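Local structure of N-deoxyribosyltransferase (Bacillus psychrosaccharolyticus, 6EVS) at residues 17-22 and 33-38; 57-62 and 83-88; 97-102 and 122-127. The protein catalyses the transfer of 2-deoxyribose between nucleobases, the reaction of a nucleoside deoxyribosyltransferase, which suits it to making modified nucleosides. One frame throughout, in Å; residues are numbered along the deposited sequence.

Contact 1 of 3, residues 17-22 and 33-38; sequences KHVSKA and VFSPRE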
loop_
_atom_site.group_PDB
_atom_site.type_symbol
_atom_site.label_atom_id
_atom_site.label_comp_id
_atom_site.label_asym_id
_atom_site.label_seq_id
_atom_site.Cartn_x
_atom_site.Cartn_y
_atom_site.Cartn_z
ATOM N N LYS A 17 14.422 28.610 -12.724
ATOM C CA LYS A 17 13.528 29.236 -13.687
ATOM C C LYS A 17 12.326 28.338 -13.982
ATOM O O LYS A 17 11.175 28.786 -13.924
ATOM C CB LYS A 17 14.285 29.569 -14.968
ATOM C CG LYS A 17 13.392 29.801 -16.180
ATOM C CD LYS A 17 14.217 30.205 -17.404
ATOM C CE LYS A 17 15.266 31.236 -17.024
ATOM N NZ LYS A 17 16.366 31.334 -18.037
ATOM N N HIS A 18 12.575 27.055 -14.271
ATOM C CA HIS A 18 11.480 26.147 -14.614
ATOM C C HIS A 18 10.543 25.926 -13.427
ATOM O O HIS A 18 9.320 25.851 -13.603
ATOM C CB HIS A 18 12.036 24.811 -15.108
ATOM C CG HIS A 18 12.904 24.926 -16.326
ATOM N ND1 HIS A 18 14.140 24.324 -16.419
ATOM C CD2 HIS A 18 12.708 25.566 -17.501
ATOM C CE1 HIS A 18 14.674 24.595 -17.597
ATOM N NE2 HIS A 18 13.827 25.352 -18.272
ATOM N N VAL A 19 11.092 25.803 -12.216
ATOM C CA VAL A 19 10.249 25.637 -11.028
ATOM C C VAL A 19 9.341 26.849 -10.843
ATOM O O VAL A 19 8.148 26.716 -10.550
ATOM C CB VAL A 19 11.128 25.399 -9.784
ATOM C CG1 VAL A 19 10.310 25.578 -8.496
ATOM C CG2 VAL A 19 11.735 24.014 -9.833
ATOM N N SER A 20 9.900 28.047 -11.017
ATOM C CA SER A 20 9.141 29.287 -10.868
ATOM C C SER A 20 7.983 29.361 -11.857
ATOM O O SER A 20 6.871 29.779 -11.503
ATOM C CB SER A 20 10.094 30.479 -11.062
ATOM O OG SER A 20 9.397 31.708 -11.044
ATOM N N LYS A 21 8.229 28.984 -13.111
ATOM C CA LYS A 21 7.161 28.997 -14.102
ATOM C C LYS A 21 6.100 27.965 -13.757
ATOM O O LYS A 21 4.901 28.231 -13.902
ATOM C CB LYS A 21 7.733 28.741 -15.499
ATOM C CG LYS A 21 6.685 28.694 -16.620
ATOM C CD LYS A 21 5.873 29.984 -16.677
ATOM C CE LYS A 21 5.147 30.145 -18.002
ATOM N NZ LYS A 21 4.553 31.511 -18.123
ATOM N N ALA A 22 6.525 26.785 -13.292
ATOM C CA ALA A 22 5.571 25.753 -12.892
ATOM C C ALA A 22 4.695 26.232 -11.742
ATOM O O ALA A 22 3.472 26.033 -11.755
ATOM C CB ALA A 22 6.300 24.466 -12.499
ATOM N N VAL A 33 -0.263 24.154 -4.619
ATOM C CA VAL A 33 1.008 23.564 -5.008
ATOM C C VAL A 33 1.951 23.581 -3.818
ATOM O O VAL A 33 2.226 24.649 -3.254
ATOM C CB VAL A 33 1.631 24.317 -6.192
ATOM C CG1 VAL A 33 2.943 23.656 -6.587
ATOM C CG2 VAL A 33 0.637 24.363 -7.342
ATOM N N PHE A 34 2.482 22.410 -3.458
ATOM C CA PHE A 34 3.602 22.342 -2.519
ATOM C C PHE A 34 4.898 22.368 -3.317
ATOM O O PHE A 34 5.153 21.460 -4.119
ATOM C CB PHE A 34 3.552 21.084 -1.650
ATOM C CG PHE A 34 4.721 20.959 -0.694
ATOM C CD1 PHE A 34 4.680 21.572 0.549
ATOM C CD2 PHE A 34 5.853 20.228 -1.045
ATOM C CE1 PHE A 34 5.740 21.441 1.463
ATOM C CE2 PHE A 34 6.936 20.113 -0.162
ATOM C CZ PHE A 34 6.875 20.722 1.110
ATOM N N SER A 35 5.719 23.394 -3.090
ATOM C CA SER A 35 6.961 23.559 -3.842
ATOM C C SER A 35 8.133 23.394 -2.893
ATOM O O SER A 35 8.323 24.239 -2.010
ATOM C CB SER A 35 7.020 24.923 -4.531
ATOM O OG SER A 35 8.193 25.009 -5.351
ATOM N N PRO A 36 8.909 22.317 -3.009
ATOM C CA PRO A 36 9.926 22.023 -1.992
ATOM C C PRO A 36 10.893 23.158 -1.728
ATOM O O PRO A 36 11.381 23.264 -0.600
ATOM C CB PRO A 36 10.642 20.799 -2.567
ATOM C CG PRO A 36 9.513 20.063 -3.327
ATOM C CD PRO A 36 8.728 21.199 -3.956
ATOM N N ARG A 37 11.170 24.013 -2.713
ATOM C CA ARG A 37 12.124 25.101 -2.513
ATOM C C ARG A 37 11.605 26.155 -1.535
ATOM O O ARG A 37 12.414 26.879 -0.929
ATOM C CB ARG A 37 12.463 25.750 -3.856
ATOM C CG ARG A 37 11.421 26.730 -4.353
ATOM C CD ARG A 37 11.855 27.413 -5.624
ATOM N NE ARG A 37 10.848 28.357 -6.089
ATOM C CZ ARG A 37 11.122 29.535 -6.625
ATOM N NH1 ARG A 37 12.382 29.916 -6.745
ATOM N NH2 ARG A 37 10.141 30.329 -7.032
ATOM N N GLU A 38 10.280 26.267 -1.381
ATOM C CA GLU A 38 9.683 27.173 -0.408
ATOM C C GLU A 38 9.629 26.564 0.981
ATOM O O GLU A 38 9.108 27.204 1.898
ATOM C CB GLU A 38 8.259 27.566 -0.827
ATOM C CG GLU A 38 8.067 27.937 -2.296
ATOM C CD GLU A 38 6.619 28.285 -2.621
ATOM O OE1 GLU A 38 6.388 29.176 -3.463
ATOM O OE2 GLU A 38 5.708 27.661 -2.033
#

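Contact 2 of 3, residues 57-62 and 83-88; sequences KNDLEH and AWELGA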
loop_
_atom_site.group_PDB
_atom_site.type_symbol
_atom_site.label_atom_id
_atom_site.label_comp_id
_atom_site.label_asym_id
_atom_site.label_seq_id
_atom_site.Cartn_x
_atom_site.Cartn_y
_atom_site.Cartn_z
ATOM N N LYS A 57 10.916 14.157 5.813
ATOM C CA LYS A 57 9.592 13.805 6.317
ATOM C C LYS A 57 8.539 14.760 5.789
ATOM O O LYS A 57 7.460 14.331 5.381
ATOM C CB LYS A 57 9.590 13.800 7.847
ATOM C CG LYS A 57 10.328 12.629 8.444
ATOM C CD LYS A 57 10.299 12.680 9.985
ATOM C CE LYS A 57 10.907 11.420 10.584
ATOM N NZ LYS A 57 10.319 11.051 11.909
ATOM N N ASN A 58 8.850 16.061 5.742
ATOM C CA ASN A 58 7.852 17.009 5.268
ATOM C C ASN A 58 7.583 16.815 3.786
ATOM O O ASN A 58 6.433 16.913 3.335
ATOM C CB ASN A 58 8.309 18.444 5.541
ATOM C CG ASN A 58 7.185 19.449 5.378
ATOM O OD1 ASN A 58 6.029 19.161 5.712
ATOM N ND2 ASN A 58 7.510 20.628 4.863
ATOM N N ASP A 59 8.636 16.540 3.014
ATOM C CA ASP A 59 8.484 16.336 1.573
ATOM C C ASP A 59 7.623 15.112 1.294
ATOM O O ASP A 59 6.638 15.183 0.545
ATOM C CB ASP A 59 9.860 16.179 0.914
ATOM C CG ASP A 59 10.595 17.510 0.735
ATOM O OD1 ASP A 59 10.042 18.566 1.125
ATOM O OD2 ASP A 59 11.720 17.489 0.205
ATOM N N LEU A 60 7.998 13.970 1.885
ATOM C CA LEU A 60 7.237 12.738 1.700
ATOM C C LEU A 60 5.788 12.900 2.159
ATOM O O LEU A 60 4.855 12.488 1.458
ATOM C CB LEU A 60 7.920 11.592 2.450
ATOM C CG LEU A 60 7.420 10.173 2.189
ATOM C CD1 LEU A 60 7.421 9.865 0.685
ATOM C CD2 LEU A 60 8.267 9.165 2.955
ATOM N N GLU A 61 5.570 13.514 3.327
ATOM C CA GLU A 61 4.200 13.752 3.769
ATOM C C GLU A 61 3.424 14.584 2.746
ATOM O O GLU A 61 2.224 14.354 2.535
ATOM C CB GLU A 61 4.181 14.425 5.148
ATOM C CG GLU A 61 2.898 14.171 5.911
ATOM C CD GLU A 61 2.719 12.704 6.284
ATOM O OE1 GLU A 61 1.571 12.288 6.505
ATOM O OE2 GLU A 61 3.724 11.962 6.347
ATOM N N HIS A 62 4.091 15.531 2.064
ATOM C CA HIS A 62 3.357 16.329 1.094
ATOM C C HIS A 62 3.164 15.609 -0.239
ATOM O O HIS A 62 2.237 15.951 -0.982
ATOM C CB HIS A 62 4.024 17.687 0.903
ATOM C CG HIS A 62 3.631 18.669 1.958
ATOM N ND1 HIS A 62 4.279 18.749 3.172
ATOM C CD2 HIS A 62 2.614 19.561 2.015
ATOM C CE1 HIS A 62 3.717 19.695 3.905
ATOM N NE2 HIS A 62 2.695 20.195 3.234
ATOM N N ALA A 83 13.609 11.994 -9.578
ATOM C CA ALA A 83 13.293 10.650 -10.062
ATOM C C ALA A 83 12.820 9.746 -8.922
ATOM O O ALA A 83 11.855 8.983 -9.079
ATOM C CB ALA A 83 14.523 10.050 -10.754
ATOM N N TRP A 84 13.479 9.843 -7.760
ATOM C CA TRP A 84 13.049 9.112 -6.561
ATOM C C TRP A 84 11.618 9.479 -6.182
ATOM O O TRP A 84 10.785 8.602 -5.882
ATOM C CB TRP A 84 14.042 9.420 -5.416
ATOM C CG TRP A 84 13.868 8.604 -4.145
ATOM C CD1 TRP A 84 14.610 7.520 -3.754
ATOM C CD2 TRP A 84 12.892 8.815 -3.113
ATOM N NE1 TRP A 84 14.138 7.029 -2.552
ATOM C CE2 TRP A 84 13.097 7.813 -2.128
ATOM C CE3 TRP A 84 11.878 9.758 -2.914
ATOM C CZ2 TRP A 84 12.320 7.729 -0.957
ATOM C CZ3 TRP A 84 11.081 9.655 -1.742
ATOM C CH2 TRP A 84 11.315 8.646 -0.792
ATOM N N GLU A 85 11.298 10.771 -6.209
ATOM C CA GLU A 85 9.952 11.197 -5.837
ATOM C C GLU A 85 8.905 10.730 -6.837
ATOM O O GLU A 85 7.756 10.502 -6.448
ATOM C CB GLU A 85 9.903 12.718 -5.690
ATOM C CG GLU A 85 10.804 13.193 -4.548
ATOM C CD GLU A 85 10.945 14.698 -4.487
ATOM O OE1 GLU A 85 10.807 15.388 -5.526
ATOM O OE2 GLU A 85 11.216 15.190 -3.378
ATOM N N LEU A 86 9.250 10.607 -8.120
ATOM C CA LEU A 86 8.258 10.064 -9.062
ATOM C C LEU A 86 8.051 8.568 -8.853
ATOM O O LEU A 86 6.928 8.076 -8.983
ATOM C CB LEU A 86 8.672 10.345 -10.517
ATOM C CG LEU A 86 8.842 11.819 -10.877
ATOM C CD1 LEU A 86 9.563 11.934 -12.225
ATOM C CD2 LEU A 86 7.486 12.521 -10.931
ATOM N N GLY A 87 9.112 7.822 -8.530
ATOM C CA GLY A 87 8.927 6.410 -8.216
ATOM C C GLY A 87 8.081 6.198 -6.964
ATOM O O GLY A 87 7.157 5.381 -6.946
ATOM N N ALA A 88 8.381 6.944 -5.894
ATOM C CA ALA A 88 7.522 6.887 -4.714
ATOM C C ALA A 88 6.081 7.250 -5.062
ATOM O O ALA A 88 5.135 6.551 -4.663
ATOM C CB ALA A 88 8.067 7.814 -3.624
#

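Contact 3 of 3, residues 97-102 and 122-127; sequences MLFSPT and NDVENY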
loop_
_atom_site.group_PDB
_atom_site.type_symbol
_atom_site.label_atom_id
_atom_site.label_comp_id
_atom_site.label_asym_id
_atom_site.label_seq_id
_atom_site.Cartn_x
_atom_site.Cartn_y
_atom_site.Cartn_z
ATOM N N MET A 97 2.272 13.653 -13.543
ATOM C CA MET A 97 2.416 14.499 -14.713
ATOM C C MET A 97 3.869 14.939 -14.846
ATOM O O MET A 97 4.540 15.215 -13.849
ATOM C CB MET A 97 1.504 15.727 -14.652
ATOM C CG MET A 97 -0.008 15.395 -14.809
ATOM S SD MET A 97 -0.954 16.741 -14.105
ATOM C CE MET A 97 -1.463 17.768 -15.439
ATOM N N LEU A 98 4.353 15.006 -16.079
ATOM C CA LEU A 98 5.760 15.295 -16.312
ATOM C C LEU A 98 5.883 16.372 -17.377
ATOM O O LEU A 98 5.181 16.341 -18.395
ATOM C CB LEU A 98 6.522 14.025 -16.724
ATOM C CG LEU A 98 8.052 14.067 -16.662
ATOM C CD1 LEU A 98 8.528 14.046 -15.220
ATOM C CD2 LEU A 98 8.665 12.914 -17.450
ATOM N N PHE A 99 6.769 17.329 -17.123
ATOM C CA PHE A 99 7.087 18.394 -18.054
ATOM C C PHE A 99 8.572 18.303 -18.383
ATOM O O PHE A 99 9.409 18.249 -17.478
ATOM C CB PHE A 99 6.742 19.773 -17.467
ATOM C CG PHE A 99 7.031 20.919 -18.412
ATOM C CD1 PHE A 99 8.252 21.554 -18.390
ATOM C CD2 PHE A 99 6.075 21.347 -19.323
ATOM C CE1 PHE A 99 8.529 22.594 -19.272
ATOM C CE2 PHE A 99 6.345 22.392 -20.204
ATOM C CZ PHE A 99 7.565 23.014 -20.173
ATOM N N SER A 100 8.906 18.270 -19.666
ATOM C CA SER A 100 10.325 18.218 -20.033
ATOM C C SER A 100 10.696 19.472 -20.811
ATOM O O SER A 100 10.197 19.667 -21.936
ATOM C CB SER A 100 10.649 16.955 -20.842
ATOM O OG SER A 100 12.000 16.936 -21.292
ATOM N N PRO A 101 11.540 20.348 -20.263
ATOM C CA PRO A 101 11.918 21.571 -21.001
ATOM C C PRO A 101 12.723 21.298 -22.263
ATOM O O PRO A 101 12.816 22.184 -23.124
ATOM C CB PRO A 101 12.750 22.366 -19.974
ATOM C CG PRO A 101 12.410 21.769 -18.630
ATOM C CD PRO A 101 12.101 20.322 -18.899
ATOM N N THR A 102 13.301 20.103 -22.404
ATOM C CA THR A 102 14.193 19.788 -23.518
ATOM C C THR A 102 13.566 18.902 -24.582
ATOM O O THR A 102 13.997 18.949 -25.731
ATOM C CB THR A 102 15.458 19.092 -22.997
ATOM O OG1 THR A 102 15.172 17.708 -22.740
ATOM C CG2 THR A 102 15.921 19.741 -21.704
ATOM N N ASN A 122 1.340 25.924 -22.446
ATOM C CA ASN A 122 -0.044 26.115 -22.872
ATOM C C ASN A 122 -0.806 24.793 -22.899
ATOM O O ASN A 122 -2.021 24.769 -22.657
ATOM C CB ASN A 122 -0.083 26.818 -24.227
ATOM C CG ASN A 122 0.366 28.261 -24.133
ATOM O OD1 ASN A 122 1.491 28.600 -24.501
ATOM N ND2 ASN A 122 -0.506 29.118 -23.607
ATOM N N ASP A 123 -0.113 23.680 -23.155
ATOM C CA ASP A 123 -0.763 22.376 -23.074
ATOM C C ASP A 123 -1.166 22.056 -21.641
ATOM O O ASP A 123 -2.231 21.474 -21.410
ATOM C CB ASP A 123 0.158 21.287 -23.618
ATOM C CG ASP A 123 0.361 21.393 -25.111
ATOM O OD1 ASP A 123 -0.464 22.051 -25.776
ATOM O OD2 ASP A 123 1.351 20.826 -25.614
ATOM N N VAL A 124 -0.315 22.413 -20.674
ATOM C CA VAL A 124 -0.681 22.271 -19.267
ATOM C C VAL A 124 -1.851 23.184 -18.933
ATOM O O VAL A 124 -2.731 22.828 -18.143
ATOM C CB VAL A 124 0.525 22.566 -18.349
ATOM C CG1 VAL A 124 0.112 22.443 -16.887
ATOM C CG2 VAL A 124 1.708 21.658 -18.653
ATOM N N GLU A 125 -1.872 24.382 -19.515
ATOM C CA GLU A 125 -2.920 25.339 -19.186
ATOM C C GLU A 125 -4.285 24.879 -19.678
ATOM O O GLU A 125 -5.306 25.247 -19.085
ATOM C CB GLU A 125 -2.573 26.715 -19.751
ATOM C CG GLU A 125 -1.629 27.472 -18.829
ATOM C CD GLU A 125 -0.705 28.421 -19.559
ATOM O OE1 GLU A 125 0.338 28.777 -18.971
ATOM O OE2 GLU A 125 -1.016 28.816 -20.704
ATOM N N ASN A 126 -4.323 24.065 -20.734
ATOM C CA ASN A 126 -5.573 23.552 -21.278
ATOM C C ASN A 126 -5.930 22.152 -20.784
ATOM O O ASN A 126 -7.026 21.674 -21.084
ATOM C CB ASN A 126 -5.514 23.548 -22.808
ATOM C CG ASN A 126 -5.446 24.948 -23.387
ATOM O OD1 ASN A 126 -6.021 25.891 -22.837
ATOM N ND2 ASN A 126 -4.741 25.092 -24.505
ATOM N N TYR A 127 -5.040 21.493 -20.039
ATOM C CA TYR A 127 -5.301 20.143 -19.548
ATOM C C TYR A 127 -6.496 20.121 -18.596
ATOM O O TYR A 127 -6.653 21.010 -17.752
ATOM C CB TYR A 127 -4.055 19.611 -18.838
ATOM C CG TYR A 127 -4.136 18.165 -18.419
ATOM C CD1 TYR A 127 -3.967 17.137 -19.347
ATOM C CD2 TYR A 127 -4.376 17.822 -17.087
ATOM C CE1 TYR A 127 -4.029 15.804 -18.953
ATOM C CE2 TYR A 127 -4.433 16.499 -16.689
ATOM C CZ TYR A 127 -4.264 15.494 -17.622
ATOM O OH TYR A 127 -4.328 14.178 -17.215
#

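Contact 1 of 3, residues 17-22 and 33-38
Ser35 OG, which touches Val19 across the contact, hydrogen-bonds Glu23 OE2, and outside the two segments Arg37 NH2 makes a salt bridge to OE1 of the same carboxylate. Glu23 sits one turn on from Val19 and Ser20 in helix 13-28. The contact thus belongs to the beta-alpha-beta unit of strand 3-7, helix 13-28 and strand 32-34, at the point where the chain leaves its second strand. Val19 touches both Ser35 and Arg37. It turns CG1 anti to its backbone N (chi1 166°), and this one methyl does the touching: it meets Ser35 OG at 3.8 Å and lies obliquely beside Arg37 NE at 3.7 Å, with Arg37 CD equally close. The side chains of Val19 and Arg37 run antiparallel alongside each other, and the arginine, extended from CG to NE, reaches across the helix until its guanidinium lies beside Ser20. No hydrogen bond joins the two segments directly, so Glu23 supplies the polar link and Val19 the apolar one. Leu6 of strand 3-7 backs both Val19 and Ser35. Within the turn, Glu38 N bonds Ser35 O at 2.9 Å, and Arg37 NH2 comes 4.0 Å from Ser20 CB.

Contact 2 of 3, residues 57-62 and 83-88
Leu60 and Trp84 both set CG opposite the backbone N (chi1 -170° and -172°), and this swings two side chains that leave their helices obliquely into the gap between them. Leu60 CD1 arrives at the rim of the indole, near its plane, 4.3 Å from Trp84 CH2, so the methyl abuts the outer edge of the six-membered ring. This is a light helix-to-helix contact, made by four side chains while the backbones stay apart: the nearest CA atoms, those of Leu60 and Glu85, are 8.2 Å from each other. Beside the apolar pair, Asp59 OD2 faces Glu85 OE2 at 4.3 Å, with no bond between the two carboxylates; Tyr5 OH hydrogen-bonds Glu85 OE2 and so helps fix that group. On the far side of helix 49-65, His62 ND1 donates to Asn58 O over 2.8 Å (159° at the hydrogen). The ND1 bond ties the imidazole to its own helix; the same oxygen of Asn58 also takes His62 N at 3.0 Å. Leu60 and Trp84 pack as well on Tyr90 and Gly87 of a second subunit, and His62 NE2 bonds Thr131 O of a third. Within the chain, helices 49-65 and 80-91 lie on the same side of the parallel sheet, where Asp59 rests on Tyr5 and Glu85 on Ala7 of strand 3-7.

Contact 3 of 3, residues 97-102 and 122-127
Sulfur-aromatic and methyl-aromatic contacts come first: Met97 of strand 96-99 reaches Tyr127, just beyond helix 121-126. The methionine SD stands 5.1 Å from the centroid of the Tyr127 ring, 40° off its normal, an oblique Met-aromatic contact. Its chain bends at the last torsion (chi3 99°) and brings the terminal methyl in closer still, with Met97 CE 3.3 Å from Tyr127 CD2 and 3.5 Å from CE2, a short, probably strained approach, oblique to the ring. The valine-phenylalanine part is looser. Val124 CG2, on the helix, touches the ring of Phe99 obliquely, 4.4 Å from CD2. Aromatic neighbours complete the layer: Phe99 stacks with Trp121, and Tyr127 meets Phe118 and Phe129 edge-to-face. Here helix 121-126 closes over one face of the parallel sheet, with Met97 and Phe99, two residues apart on the strand, both turned to it. No polar bond crosses between the segments; the Tyr127 hydroxyl bonds Pro133 O. The contact therefore probably rests on dispersion, sulfur-aromatic attraction and the exclusion of water, and the phenol can join an apolar layer because its hydroxyl is satisfied beyond it.

In the fold
Contacts 2 and 3 are buried, whereas contact 1 is only partly so, its arginine lying toward the surface. The parallel sheet separates contact 2 from contacts 1 and 3: helices 13-28 and 121-126 of contacts 1 and 3 pack on one face, the helix pair of contact 2 on the other. Chemistry follows place. Contact 1 mixes a methyl with ionic anchoring, contact 2 sets acidic groups beside an apolar edge near subunit boundaries, and contact 3 is wholly apolar across its segments; neither contact 1 nor contact 3 is touched by another chain. They also touch directly: Phe34 of contact 1 stacks with His62 of contact 2, His18 packs on Pro101 of contact 3, and Leu86 on Leu98.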